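PDB 3V10: rhusiopathiae surface protein B from Erysipelothrix rhusiopathiae, which probably binds collagen as a cell-wall-linked surface adhesin, the piece described here being its collagen-binding region. Local coordinates for residues N123-T137 with K146-T158. Residues are numbered along the deposited sequence; the frame is centred on the assembly and turned at random.
Sequences NAYRGEDDKIAELPT and KQMITISQPGTPT
Backbone pairing joins Lys131-Glu134 to Thr150-Gln153 as antiparallel strands, their short axes 152° apart. Lys131 and Gln153 exchange two hydrogen bonds, as do Ala133 and Ile151; Ala133 N reaches Ile151 O at 2.8 Å, nearly straight. Leu135 N to Ile149 O and the mutual bonds of Thr137 and Gln147 extend the pairing past the regular strands.

Buried Gln153 donates through NE2 to Asn123 OD1 at 3.0 Å, with OD1 lying in the plane of the glutamine amide and the two amide planes 66° apart. Tyr125 N reaches the same oxygen from the opposite face of the Asn123 amide, both donors standing out of its plane; this second bond makes an Asx turn. With CG beside its own backbone N (chi1 -70°), Asp130 brings OD1 to Gly155 N, met on the anti side at 2.7 Å. Next along, Thr156 N donates to Gly127 O at 2.9 Å, and a water spans Gly127 O and Pro154 O.

Side-chain packing accompanies the pairing. The extended Lys131 chain runs beside Gln153, with Lys131 CG 3.4 Å from Gln153 OE1, and carries CD over one face of the Tyr125 ring; Glu60 OE1 is the shared partner of Lys131 NZ, by a salt bridge, and Gln153 NE2, by a hydrogen bond. Farther along, Leu135 CD1 meets Ile151 CD1 at 3.9 Å, both side chains resting on Val61, while Thr137 CG2 touches Ile149 CD1.

With strand 20-21 pairing parallel to 150-153, this two-stranded antiparallel pairing completes a small mixed sheet packed against strand 61-65, part of the Ig-like architecture of this adhesin's collagen-binding region.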
# COMPACT_ATOMS: atom_id res chain seq x y z
N ASN A 123 -7.42 -12.08 -0.64
CA ASN A 123 -7.42 -13.39 -1.27
C ASN A 123 -7.73 -14.42 -0.20
O ASN A 123 -6.95 -14.62 0.73
CB ASN A 123 -6.04 -13.65 -1.91
CG ASN A 123 -5.77 -15.13 -2.14
OD1 ASN A 123 -6.65 -15.89 -2.53
ND2 ASN A 123 -4.52 -15.53 -1.90
N ALA A 124 -8.89 -15.07 -0.33
CA ALA A 124 -9.35 -16.05 0.64
C ALA A 124 -8.84 -17.48 0.43
O ALA A 124 -9.02 -18.34 1.29
CB ALA A 124 -10.88 -16.06 0.66
N TYR A 125 -8.19 -17.72 -0.71
CA TYR A 125 -7.67 -19.05 -1.02
C TYR A 125 -6.65 -19.53 0.01
O TYR A 125 -5.75 -18.79 0.40
CB TYR A 125 -7.02 -19.04 -2.40
CG TYR A 125 -6.48 -20.39 -2.84
CD1 TYR A 125 -7.34 -21.47 -3.07
CD2 TYR A 125 -5.12 -20.59 -3.05
CE1 TYR A 125 -6.86 -22.70 -3.50
CE2 TYR A 125 -4.62 -21.82 -3.49
CZ TYR A 125 -5.50 -22.87 -3.71
OH TYR A 125 -5.03 -24.08 -4.16
N ARG A 126 -6.79 -20.78 0.44
CA ARG A 126 -5.87 -21.36 1.41
C ARG A 126 -5.44 -22.76 1.00
O ARG A 126 -4.84 -23.50 1.79
CB ARG A 126 -6.52 -21.40 2.80
CG ARG A 126 -6.87 -20.03 3.36
CD ARG A 126 -5.62 -19.26 3.78
NE ARG A 126 -5.95 -17.93 4.30
CZ ARG A 126 -6.36 -16.91 3.55
NH1 ARG A 126 -6.48 -17.04 2.24
NH2 ARG A 126 -6.64 -15.74 4.12
N GLY A 127 -5.76 -23.13 -0.24
CA GLY A 127 -5.41 -24.45 -0.74
C GLY A 127 -3.92 -24.73 -0.85
O GLY A 127 -3.09 -23.81 -0.86
N GLU A 128 -3.57 -26.01 -0.95
CA GLU A 128 -2.18 -26.43 -1.06
C GLU A 128 -1.50 -26.01 -2.36
O GLU A 128 -0.39 -25.47 -2.35
CB GLU A 128 -2.08 -27.96 -0.91
CG GLU A 128 -2.44 -28.49 0.47
CD GLU A 128 -3.84 -28.11 0.89
OE1 GLU A 128 -4.79 -28.37 0.11
OE2 GLU A 128 -4.00 -27.57 2.00
N ASP A 129 -2.16 -26.24 -3.49
CA ASP A 129 -1.59 -25.90 -4.79
C ASP A 129 -1.58 -24.40 -5.07
O ASP A 129 -2.46 -23.67 -4.63
CB ASP A 129 -2.36 -26.61 -5.91
CG ASP A 129 -2.44 -28.12 -5.72
OD1 ASP A 129 -1.42 -28.72 -5.31
OD2 ASP A 129 -3.51 -28.70 -5.99
N ASP A 130 -0.56 -23.94 -5.80
CA ASP A 130 -0.49 -22.53 -6.15
C ASP A 130 -1.61 -22.29 -7.16
O ASP A 130 -1.88 -23.15 -8.00
CB ASP A 130 0.86 -22.18 -6.78
CG ASP A 130 1.98 -22.22 -5.78
OD1 ASP A 130 1.71 -22.14 -4.56
OD2 ASP A 130 3.15 -22.32 -6.21
N LYS A 131 -2.24 -21.13 -7.08
CA LYS A 131 -3.36 -20.81 -7.96
C LYS A 131 -3.21 -19.44 -8.61
O LYS A 131 -2.47 -18.59 -8.12
CB LYS A 131 -4.64 -20.87 -7.13
CG LYS A 131 -5.95 -20.89 -7.89
CD LYS A 131 -7.09 -21.08 -6.90
CE LYS A 131 -8.45 -21.17 -7.57
NZ LYS A 131 -9.51 -21.49 -6.57
N ILE A 132 -3.92 -19.23 -9.72
CA ILE A 132 -3.89 -17.96 -10.43
C ILE A 132 -5.31 -17.44 -10.61
O ILE A 132 -6.19 -18.16 -11.07
CB ILE A 132 -3.26 -18.10 -11.83
CG1 ILE A 132 -1.81 -18.57 -11.71
CG2 ILE A 132 -3.31 -16.75 -12.57
CD1 ILE A 132 -1.14 -18.81 -13.05
N ALA A 133 -5.53 -16.19 -10.23
CA ALA A 133 -6.84 -15.59 -10.37
C ALA A 133 -6.81 -14.62 -11.54
O ALA A 133 -5.94 -13.75 -11.62
CB ALA A 133 -7.23 -14.85 -9.09
N GLU A 134 -7.74 -14.79 -12.47
CA GLU A 134 -7.83 -13.93 -13.64
C GLU A 134 -9.01 -12.98 -13.46
O GLU A 134 -10.16 -13.40 -13.48
CB GLU A 134 -8.03 -14.76 -14.90
CG GLU A 134 -6.88 -15.70 -15.21
CD GLU A 134 -7.05 -16.39 -16.54
OE1 GLU A 134 -8.09 -17.07 -16.72
OE2 GLU A 134 -6.16 -16.25 -17.41
N LEU A 135 -8.70 -11.70 -13.31
CA LEU A 135 -9.74 -10.69 -13.12
C LEU A 135 -9.71 -9.61 -14.19
O LEU A 135 -9.41 -8.45 -13.92
CB LEU A 135 -9.59 -10.05 -11.74
CG LEU A 135 -9.82 -10.96 -10.54
CD1 LEU A 135 -9.53 -10.20 -9.26
CD2 LEU A 135 -11.25 -11.47 -10.54
N PRO A 136 -10.04 -9.98 -15.44
CA PRO A 136 -10.04 -9.00 -16.53
C PRO A 136 -11.09 -7.95 -16.20
O PRO A 136 -12.14 -8.28 -15.65
CB PRO A 136 -10.38 -9.84 -17.76
CG PRO A 136 -11.20 -10.95 -17.20
CD PRO A 136 -10.51 -11.30 -15.91
N THR A 137 -10.83 -6.69 -16.54
CA THR A 137 -11.77 -5.65 -16.19
C THR A 137 -11.68 -4.36 -17.02
O THR A 137 -10.64 -4.03 -17.59
CB THR A 137 -11.59 -5.27 -14.69
OG1 THR A 137 -12.63 -4.39 -14.27
CG2 THR A 137 -10.25 -4.57 -14.49
N LYS A 146 -11.79 -4.59 -22.01
CA LYS A 146 -11.25 -5.06 -20.74
C LYS A 146 -9.75 -5.32 -20.85
O LYS A 146 -9.24 -5.67 -21.91
CB LYS A 146 -11.95 -6.35 -20.32
CG LYS A 146 -13.44 -6.20 -20.09
CD LYS A 146 -14.05 -7.52 -19.62
CE LYS A 146 -15.56 -7.43 -19.47
NZ LYS A 146 -16.15 -8.71 -18.97
N GLN A 147 -9.06 -5.14 -19.74
CA GLN A 147 -7.63 -5.40 -19.68
C GLN A 147 -7.46 -6.49 -18.63
O GLN A 147 -8.13 -6.49 -17.61
CB GLN A 147 -6.86 -4.13 -19.29
CG GLN A 147 -6.72 -3.15 -20.44
CD GLN A 147 -5.84 -1.97 -20.10
OE1 GLN A 147 -4.79 -2.12 -19.48
NE2 GLN A 147 -6.25 -0.78 -20.52
N MET A 148 -6.57 -7.45 -18.91
CA MET A 148 -6.37 -8.56 -17.99
C MET A 148 -5.54 -8.23 -16.75
O MET A 148 -4.56 -7.49 -16.81
CB MET A 148 -5.72 -9.76 -18.71
CG MET A 148 -5.31 -10.92 -17.78
SD MET A 148 -6.63 -11.99 -17.13
CE MET A 148 -7.48 -10.93 -16.14
N ILE A 149 -5.97 -8.80 -15.64
CA ILE A 149 -5.29 -8.67 -14.36
C ILE A 149 -5.11 -10.10 -13.88
O ILE A 149 -6.09 -10.86 -13.80
CB ILE A 149 -6.13 -7.87 -13.33
CG1 ILE A 149 -6.14 -6.39 -13.71
CG2 ILE A 149 -5.58 -8.09 -11.93
CD1 ILE A 149 -6.91 -5.50 -12.73
N THR A 150 -3.87 -10.47 -13.61
CA THR A 150 -3.55 -11.81 -13.13
C THR A 150 -2.98 -11.69 -11.73
O THR A 150 -1.99 -10.99 -11.51
CB THR A 150 -2.51 -12.50 -14.05
OG1 THR A 150 -1.29 -11.75 -14.05
CG2 THR A 150 -3.04 -12.57 -15.47
N ILE A 151 -3.61 -12.37 -10.78
CA ILE A 151 -3.19 -12.33 -9.39
C ILE A 151 -2.80 -13.71 -8.89
O ILE A 151 -3.55 -14.67 -9.03
CB ILE A 151 -4.32 -11.79 -8.48
CG1 ILE A 151 -4.63 -10.34 -8.84
CG2 ILE A 151 -3.91 -11.91 -7.01
CD1 ILE A 151 -5.84 -9.78 -8.12
N SER A 152 -1.61 -13.79 -8.30
CA SER A 152 -1.12 -15.05 -7.78
C SER A 152 -1.75 -15.39 -6.43
O SER A 152 -1.77 -14.57 -5.52
CB SER A 152 0.39 -15.01 -7.62
OG SER A 152 0.84 -16.14 -6.88
N GLN A 153 -2.26 -16.61 -6.34
CA GLN A 153 -2.86 -17.10 -5.10
C GLN A 153 -1.93 -18.22 -4.66
O GLN A 153 -2.12 -19.38 -5.04
CB GLN A 153 -4.26 -17.65 -5.36
CG GLN A 153 -5.28 -16.59 -5.69
CD GLN A 153 -6.62 -17.18 -6.04
OE1 GLN A 153 -6.82 -17.68 -7.15
NE2 GLN A 153 -7.55 -17.16 -5.09
N PRO A 154 -0.91 -17.89 -3.86
CA PRO A 154 0.05 -18.88 -3.37
C PRO A 154 -0.57 -20.01 -2.56
O PRO A 154 -1.48 -19.80 -1.76
CB PRO A 154 1.02 -18.04 -2.54
CG PRO A 154 0.12 -16.97 -1.99
CD PRO A 154 -0.70 -16.59 -3.20
N GLY A 155 -0.07 -21.22 -2.78
CA GLY A 155 -0.56 -22.36 -2.05
C GLY A 155 0.05 -22.37 -0.67
O GLY A 155 1.03 -21.66 -0.42
N THR A 156 -0.53 -23.15 0.24
CA THR A 156 -0.03 -23.25 1.60
C THR A 156 0.56 -24.64 1.81
O THR A 156 -0.15 -25.64 1.77
CB THR A 156 -1.17 -23.04 2.62
OG1 THR A 156 -1.75 -21.73 2.43
CG2 THR A 156 -0.64 -23.16 4.04
N PRO A 157 1.89 -24.72 2.01
CA PRO A 157 2.57 -26.01 2.22
C PRO A 157 1.98 -26.81 3.37
O PRO A 157 1.29 -26.27 4.24
CB PRO A 157 4.01 -25.59 2.48
CG PRO A 157 4.15 -24.36 1.64
CD PRO A 157 2.87 -23.62 1.95
N THR A 158 2.25 -28.11 3.36
CA THR A 158 1.77 -29.02 4.39
C THR A 158 2.20 -28.56 5.78
O THR A 158 3.37 -28.71 6.15
CB THR A 158 2.31 -30.44 4.17
OG1 THR A 158 3.74 -30.40 4.09
CG2 THR A 158 1.75 -31.03 2.88
O HOH W 1 -3.55 -18.09 -1.48
O HOH W 2 -3.08 -21.22 -0.06